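Local coordinates for protein YibA (Escherichia coli, PDB 1OYZ) that is of uncharacterised function, folds as an all-helical chain of HEAT-like repeats, and has only tentatively been linked to oxidoreductase activity, at residues A[44-56]-A[72-84]. Sequence-based numbering, arbitrary orientation.
Sequences ARVLQLRGGQDAV and DIGAFILGQIKIC
Two helices of an alpha-solenoid that are neighbours in space, 37-50 and 68-80, pack side by side here, with the residues that follow joining the contact. The segments 44-50 and 72-80 run in roughly the same direction, their axes 33° apart and 8.7 Å at closest approach. Gln48 reaches across between them. Its chain extends beyond CG and brings the NH2 end of the amide over one face of the Phe76 ring, with NE2 3.5 Å above the ring centre and the two planes 39° apart. From there NE2 donates to Phe76 O at 2.9 Å, a bent bond (141° at the hydrogen) that arrives above the carbonyl plane; the backbone N of Gly79 reaches the same oxygen from the opposite face, so two donors grip it. A leucine in its place would probably leave Phe76 O without its second donor and that ring face without the NH2 group above it. Ala44 CB lies at the edge of that ring, in its plane, and also presses against Ile73 CD1 at 3.5 Å, a tight fit between the helices. Further along, Leu47 CD1 meets Ile77 CD1. Toward the C-terminal side, Ile81 has CG1 anti to the backbone N, and its CD1 packs against Gly51 CA in the turn and against Ala55 CB and Val56 CG2 at the start of helix 53-63. Its CA-H points almost straight at Gln48 O (3.6 Å), and a water links that oxygen to Lys82 N, while a second water donates to both Gly51 O and Lys82 O. Val56 CG2 also packs on Ile83 CG2. Helix 105-121 continues the stack beyond Phe76 and Gln80. Near-parallel packing of alternate helices, with helix 53-63 between them in sequence, is characteristic of alpha-solenoids and consistent with this protein's HEAT-like repeats.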
ATOM      1  N   ALA A  44      -3.148   3.822 -21.681  1.00 28.02           N
ATOM      2  CA  ALA A  44      -4.197   3.281 -20.826  1.00 27.33           C
ATOM      3  C   ALA A  44      -4.667   4.316 -19.810  1.00 25.99           C
ATOM      4  O   ALA A  44      -5.849   4.387 -19.495  1.00 26.01           O
ATOM      5  CB  ALA A  44      -3.685   2.021 -20.101  1.00 26.50           C
ATOM      6  N   ARG A  45      -3.752   5.119 -19.280  1.00 27.22           N
ATOM      7  CA  ARG A  45      -4.158   6.132 -18.298  1.00 29.85           C
ATOM      8  C   ARG A  45      -5.125   7.112 -18.968  1.00 28.39           C
ATOM      9  O   ARG A  45      -6.124   7.485 -18.378  1.00 28.48           O
ATOM     10  CB  ARG A  45      -2.948   6.907 -17.736  1.00 31.28           C
ATOM     11  CG  ARG A  45      -2.001   6.098 -16.818  1.00 36.15           C
ATOM     12  CD  ARG A  45      -0.847   6.967 -16.255  1.00 36.60           C
ATOM     13  NE  ARG A  45      -1.355   8.090 -15.448  1.00 41.35           N
ATOM     14  CZ  ARG A  45      -0.741   9.272 -15.314  1.00 44.05           C
ATOM     15  NH1 ARG A  45      -1.287  10.220 -14.561  1.00 44.33           N
ATOM     16  NH2 ARG A  45       0.416   9.520 -15.928  1.00 40.70           N
ATOM     17  N   VAL A  46      -4.835   7.514 -20.201  1.00 29.50           N
ATOM     18  CA  VAL A  46      -5.724   8.446 -20.878  1.00 31.97           C
ATOM     19  C   VAL A  46      -7.064   7.764 -21.046  1.00 32.31           C
ATOM     20  O   VAL A  46      -8.121   8.381 -20.864  1.00 32.37           O
ATOM     21  CB  VAL A  46      -5.193   8.862 -22.253  1.00 30.16           C
ATOM     22  CG1 VAL A  46      -6.111   9.908 -22.864  1.00 31.40           C
ATOM     23  CG2 VAL A  46      -3.786   9.395 -22.123  1.00 32.75           C
ATOM     24  N   LEU A  47      -7.023   6.471 -21.355  1.00 32.10           N
ATOM     25  CA  LEU A  47      -8.277   5.731 -21.524  1.00 33.84           C
ATOM     26  C   LEU A  47      -9.068   5.672 -20.208  1.00 32.95           C
ATOM     27  O   LEU A  47     -10.291   5.832 -20.209  1.00 31.05           O
ATOM     28  CB  LEU A  47      -8.006   4.311 -22.083  1.00 32.19           C
ATOM     29  CG  LEU A  47      -7.472   4.324 -23.532  1.00 29.32           C
ATOM     30  CD1 LEU A  47      -7.233   2.933 -24.092  1.00 28.47           C
ATOM     31  CD2 LEU A  47      -8.490   5.032 -24.368  1.00 32.82           C
ATOM     32  N   GLN A  48      -8.383   5.474 -19.083  1.00 32.56           N
ATOM     33  CA  GLN A  48      -9.091   5.416 -17.806  1.00 33.85           C
ATOM     34  C   GLN A  48      -9.770   6.754 -17.533  1.00 34.19           C
ATOM     35  O   GLN A  48     -10.836   6.794 -16.922  1.00 32.24           O
ATOM     36  CB  GLN A  48      -8.149   5.093 -16.620  1.00 34.56           C
ATOM     37  CG  GLN A  48      -7.508   3.694 -16.577  1.00 34.36           C
ATOM     38  CD  GLN A  48      -6.388   3.610 -15.513  1.00 37.21           C
ATOM     39  OE1 GLN A  48      -5.610   4.547 -15.365  1.00 34.93           O
ATOM     40  NE2 GLN A  48      -6.301   2.483 -14.792  1.00 36.83           N
ATOM     41  N   LEU A  49      -9.145   7.843 -17.982  1.00 36.87           N
ATOM     42  CA  LEU A  49      -9.678   9.205 -17.776  1.00 37.64           C
ATOM     43  C   LEU A  49     -10.895   9.560 -18.626  1.00 37.69           C
ATOM     44  O   LEU A  49     -11.909  10.016 -18.103  1.00 36.51           O
ATOM     45  CB  LEU A  49      -8.586  10.263 -18.040  1.00 39.18           C
ATOM     46  CG  LEU A  49      -8.999  11.749 -18.011  1.00 40.69           C
ATOM     47  CD1 LEU A  49      -9.287  12.168 -16.591  1.00 38.90           C
ATOM     48  CD2 LEU A  49      -7.898  12.633 -18.588  1.00 42.63           C
ATOM     49  N   ARG A  50     -10.790   9.363 -19.935  1.00 38.42           N
ATOM     50  CA  ARG A  50     -11.884   9.723 -20.840  1.00 40.39           C
ATOM     51  C   ARG A  50     -12.784   8.548 -21.086  1.00 41.56           C
ATOM     52  O   ARG A  50     -13.977   8.695 -21.326  1.00 40.68           O
ATOM     53  CB  ARG A  50     -11.340  10.154 -22.200  1.00 40.48           C
ATOM     54  CG  ARG A  50     -10.208  11.152 -22.163  1.00 43.79           C
ATOM     55  CD  ARG A  50      -9.994  11.798 -23.549  1.00 41.42           C
ATOM     56  NE  ARG A  50      -9.946  10.825 -24.642  1.00 42.04           N
ATOM     57  CZ  ARG A  50      -9.000  10.795 -25.577  1.00 42.91           C
ATOM     58  NH1 ARG A  50      -8.025  11.682 -25.531  1.00 38.25           N
ATOM     59  NH2 ARG A  50      -9.043   9.901 -26.580  1.00 40.75           N
ATOM     60  N   GLY A  51     -12.154   7.382 -21.066  1.00 42.64           N
ATOM     61  CA  GLY A  51     -12.813   6.118 -21.311  1.00 45.60           C
ATOM     62  C   GLY A  51     -14.307   6.051 -21.497  1.00 46.34           C
ATOM     63  O   GLY A  51     -15.065   6.375 -20.596  1.00 47.72           O
ATOM     64  N   GLY A  52     -14.721   5.613 -22.679  1.00 46.89           N
ATOM     65  CA  GLY A  52     -16.132   5.452 -22.968  1.00 47.26           C
ATOM     66  C   GLY A  52     -16.411   3.984 -23.277  1.00 48.69           C
ATOM     67  O   GLY A  52     -15.506   3.141 -23.179  1.00 47.66           O
ATOM     68  N   GLN A  53     -17.645   3.677 -23.675  1.00 49.34           N
ATOM     69  CA  GLN A  53     -18.040   2.299 -23.980  1.00 51.32           C
ATOM     70  C   GLN A  53     -17.076   1.548 -24.881  1.00 49.37           C
ATOM     71  O   GLN A  53     -16.786   0.386 -24.635  1.00 50.08           O
ATOM     72  CB  GLN A  53     -19.441   2.259 -24.603  1.00 55.94           C
ATOM     73  CG  GLN A  53     -19.893   0.854 -25.026  1.00 61.79           C
ATOM     74  CD  GLN A  53     -19.984  -0.143 -23.859  1.00 66.27           C
ATOM     75  OE1 GLN A  53     -20.211  -1.345 -24.066  1.00 67.90           O
ATOM     76  NE2 GLN A  53     -19.814   0.353 -22.633  1.00 66.27           N
ATOM     77  N   ASP A  54     -16.593   2.190 -25.934  1.00 47.36           N
ATOM     78  CA  ASP A  54     -15.660   1.509 -26.812  1.00 46.19           C
ATOM     79  C   ASP A  54     -14.412   1.122 -26.013  1.00 42.67           C
ATOM     80  O   ASP A  54     -13.885   0.038 -26.198  1.00 41.81           O
ATOM     81  CB  ASP A  54     -15.255   2.387 -28.011  1.00 48.77           C
ATOM     82  CG  ASP A  54     -16.411   2.674 -28.954  1.00 52.06           C
ATOM     83  OD1 ASP A  54     -17.505   2.099 -28.741  1.00 53.42           O
ATOM     84  OD2 ASP A  54     -16.225   3.470 -29.914  1.00 52.07           O
ATOM     85  N   ALA A  55     -13.938   1.985 -25.122  1.00 37.93           N
ATOM     86  CA  ALA A  55     -12.750   1.607 -24.361  1.00 35.58           C
ATOM     87  C   ALA A  55     -13.088   0.495 -23.348  1.00 34.13           C
ATOM     88  O   ALA A  55     -12.318  -0.440 -23.176  1.00 32.72           O
ATOM     89  CB  ALA A  55     -12.144   2.812 -23.662  1.00 34.00           C
ATOM     90  N   VAL A  56     -14.243   0.572 -22.702  1.00 32.90           N
ATOM     91  CA  VAL A  56     -14.615  -0.475 -21.748  1.00 33.28           C
ATOM     92  C   VAL A  56     -14.665  -1.853 -22.434  1.00 35.51           C
ATOM     93  O   VAL A  56     -14.052  -2.836 -21.961  1.00 32.81           O
ATOM     94  CB  VAL A  56     -15.993  -0.193 -21.127  1.00 34.13           C
ATOM     95  CG1 VAL A  56     -16.406  -1.352 -20.200  1.00 33.89           C
ATOM     96  CG2 VAL A  56     -15.955   1.137 -20.375  1.00 33.21           C
ATOM     97  N   ASP A  72      -3.272  -7.881 -18.732  1.00 29.74           N
ATOM     98  CA  ASP A  72      -2.853  -7.017 -17.660  1.00 30.73           C
ATOM     99  C   ASP A  72      -3.372  -5.599 -17.929  1.00 31.57           C
ATOM    100  O   ASP A  72      -4.043  -4.994 -17.094  1.00 31.05           O
ATOM    101  CB  ASP A  72      -1.333  -7.074 -17.587  1.00 32.26           C
ATOM    102  CG  ASP A  72      -0.777  -6.286 -16.445  1.00 33.08           C
ATOM    103  OD1 ASP A  72      -1.181  -6.509 -15.299  1.00 34.28           O
ATOM    104  OD2 ASP A  72       0.081  -5.444 -16.694  1.00 38.13           O
ATOM    105  N   ILE A  73      -3.075  -5.093 -19.119  1.00 30.46           N
ATOM    106  CA  ILE A  73      -3.512  -3.778 -19.534  1.00 30.14           C
ATOM    107  C   ILE A  73      -5.051  -3.603 -19.492  1.00 28.74           C
ATOM    108  O   ILE A  73      -5.568  -2.531 -19.140  1.00 27.93           O
ATOM    109  CB  ILE A  73      -3.000  -3.487 -20.963  1.00 32.78           C
ATOM    110  CG1 ILE A  73      -1.881  -2.451 -20.907  1.00 36.71           C
ATOM    111  CG2 ILE A  73      -4.133  -3.057 -21.859  1.00 32.83           C
ATOM    112  CD1 ILE A  73      -2.240  -1.133 -20.219  1.00 34.66           C
ATOM    113  N   GLY A  74      -5.777  -4.638 -19.880  1.00 23.70           N
ATOM    114  CA  GLY A  74      -7.224  -4.551 -19.835  1.00 27.09           C
ATOM    115  C   GLY A  74      -7.757  -4.450 -18.414  1.00 27.41           C
ATOM    116  O   GLY A  74      -8.656  -3.652 -18.123  1.00 27.26           O
ATOM    117  N   ALA A  75      -7.201  -5.275 -17.532  1.00 25.70           N
ATOM    118  CA  ALA A  75      -7.597  -5.288 -16.134  1.00 26.19           C
ATOM    119  C   ALA A  75      -7.185  -3.965 -15.485  1.00 24.41           C
ATOM    120  O   ALA A  75      -7.905  -3.437 -14.643  1.00 22.62           O
ATOM    121  CB  ALA A  75      -6.945  -6.455 -15.422  1.00 21.00           C
ATOM    122  N   PHE A  76      -6.043  -3.421 -15.892  1.00 25.54           N
ATOM    123  CA  PHE A  76      -5.584  -2.134 -15.344  1.00 26.16           C
ATOM    124  C   PHE A  76      -6.604  -1.047 -15.717  1.00 26.47           C
ATOM    125  O   PHE A  76      -7.099  -0.312 -14.859  1.00 25.54           O
ATOM    126  CB  PHE A  76      -4.206  -1.774 -15.919  1.00 30.52           C
ATOM    127  CG  PHE A  76      -3.703  -0.395 -15.526  1.00 33.12           C
ATOM    128  CD1 PHE A  76      -3.458  -0.075 -14.189  1.00 33.94           C
ATOM    129  CD2 PHE A  76      -3.424   0.564 -16.512  1.00 34.03           C
ATOM    130  CE1 PHE A  76      -2.933   1.169 -13.834  1.00 36.01           C
ATOM    131  CE2 PHE A  76      -2.898   1.817 -16.173  1.00 36.54           C
ATOM    132  CZ  PHE A  76      -2.649   2.127 -14.826  1.00 34.81           C
ATOM    133  N   ILE A  77      -6.923  -0.958 -16.997  1.00 26.36           N
ATOM    134  CA  ILE A  77      -7.875   0.034 -17.457  1.00 26.68           C
ATOM    135  C   ILE A  77      -9.176  -0.078 -16.690  1.00 26.80           C
ATOM    136  O   ILE A  77      -9.715   0.914 -16.185  1.00 27.57           O
ATOM    137  CB  ILE A  77      -8.142  -0.117 -18.980  1.00 24.80           C
ATOM    138  CG1 ILE A  77      -6.928   0.349 -19.764  1.00 26.89           C
ATOM    139  CG2 ILE A  77      -9.301   0.756 -19.418  1.00 27.37           C
ATOM    140  CD1 ILE A  77      -7.031   0.115 -21.235  1.00 24.25           C
ATOM    141  N   LEU A  78      -9.654  -1.307 -16.582  1.00 28.13           N
ATOM    142  CA  LEU A  78     -10.907  -1.616 -15.907  1.00 29.64           C
ATOM    143  C   LEU A  78     -10.957  -1.205 -14.430  1.00 28.07           C
ATOM    144  O   LEU A  78     -12.028  -1.018 -13.872  1.00 27.52           O
ATOM    145  CB  LEU A  78     -11.176  -3.122 -16.070  1.00 33.11           C
ATOM    146  CG  LEU A  78     -12.305  -3.609 -17.001  1.00 37.46           C
ATOM    147  CD1 LEU A  78     -12.538  -2.643 -18.127  1.00 37.46           C
ATOM    148  CD2 LEU A  78     -11.997  -5.007 -17.527  1.00 31.88           C
ATOM    149  N   GLY A  79      -9.809  -1.053 -13.791  1.00 27.38           N
ATOM    150  CA  GLY A  79      -9.839  -0.663 -12.386  1.00 28.13           C
ATOM    151  C   GLY A  79     -10.232   0.783 -12.103  1.00 29.53           C
ATOM    152  O   GLY A  79     -10.692   1.102 -11.004  1.00 30.45           O
ATOM    153  N   GLN A  80     -10.075   1.675 -13.077  1.00 30.71           N
ATOM    154  CA  GLN A  80     -10.423   3.072 -12.829  1.00 32.72           C
ATOM    155  C   GLN A  80     -11.354   3.763 -13.848  1.00 34.09           C
ATOM    156  O   GLN A  80     -11.894   4.832 -13.574  1.00 33.62           O
ATOM    157  CB  GLN A  80      -9.118   3.868 -12.639  1.00 37.75           C
ATOM    158  CG  GLN A  80      -8.355   3.455 -11.369  1.00 39.88           C
ATOM    159  CD  GLN A  80      -6.911   3.920 -11.354  1.00 42.46           C
ATOM    160  OE1 GLN A  80      -6.635   5.111 -11.224  1.00 45.34           O
ATOM    161  NE2 GLN A  80      -5.977   2.979 -11.493  1.00 42.49           N
ATOM    162  N   ILE A  81     -11.552   3.148 -15.010  1.00 33.47           N
ATOM    163  CA  ILE A  81     -12.411   3.707 -16.048  1.00 32.82           C
ATOM    164  C   ILE A  81     -13.859   3.759 -15.546  1.00 35.47           C
ATOM    165  O   ILE A  81     -14.277   2.926 -14.736  1.00 34.34           O
ATOM    166  CB  ILE A  81     -12.342   2.827 -17.321  1.00 30.90           C
ATOM    167  CG1 ILE A  81     -12.822   3.606 -18.556  1.00 30.90           C
ATOM    168  CG2 ILE A  81     -13.192   1.572 -17.129  1.00 24.92           C
ATOM    169  CD1 ILE A  81     -12.475   2.907 -19.890  1.00 31.92           C
ATOM    170  N   LYS A  82     -14.622   4.744 -16.012  1.00 38.76           N
ATOM    171  CA  LYS A  82     -16.023   4.838 -15.618  1.00 43.49           C
ATOM    172  C   LYS A  82     -16.835   3.791 -16.395  1.00 44.07           C
ATOM    173  O   LYS A  82     -16.601   3.560 -17.583  1.00 42.99           O
ATOM    174  CB  LYS A  82     -16.559   6.246 -15.883  1.00 46.82           C
ATOM    175  CG  LYS A  82     -16.076   7.273 -14.858  1.00 52.68           C
ATOM    176  CD  LYS A  82     -16.812   8.602 -15.006  1.00 55.98           C
ATOM    177  CE  LYS A  82     -16.800   9.391 -13.711  1.00 58.07           C
ATOM    178  NZ  LYS A  82     -17.838  10.460 -13.762  1.00 61.34           N
ATOM    179  N   ILE A  83     -17.768   3.144 -15.708  1.00 46.46           N
ATOM    180  CA  ILE A  83     -18.606   2.120 -16.321  1.00 50.05           C
ATOM    181  C   ILE A  83     -20.042   2.252 -15.867  1.00 51.22           C
ATOM    182  O   ILE A  83     -20.317   2.531 -14.700  1.00 49.12           O
ATOM    183  CB  ILE A  83     -18.152   0.686 -15.953  1.00 52.30           C
ATOM    184  CG1 ILE A  83     -18.196   0.509 -14.443  1.00 53.71           C
ATOM    185  CG2 ILE A  83     -16.746   0.409 -16.515  1.00 53.14           C
ATOM    186  CD1 ILE A  83     -17.680  -0.831 -13.969  1.00 59.11           C
ATOM    187  N   CYS A  84     -20.955   2.033 -16.798  1.00 53.97           N
ATOM    188  CA  CYS A  84     -22.365   2.113 -16.497  1.00 58.52           C
ATOM    189  C   CYS A  84     -22.712   1.233 -15.310  1.00 58.91           C
ATOM    190  O   CYS A  84     -21.990   0.288 -14.961  1.00 58.58           O
ATOM    191  CB  CYS A  84     -23.159   1.678 -17.712  1.00 60.11           C
ATOM    192  SG  CYS A  84     -22.398   0.240 -18.469  1.00 68.69           S
TER
HETATM  193  O   HOH W   1     -13.545   6.983 -17.429  1.00 36.12           O
HETATM  194  O   HOH W   2     -16.920   4.979 -19.606  1.00 42.05           O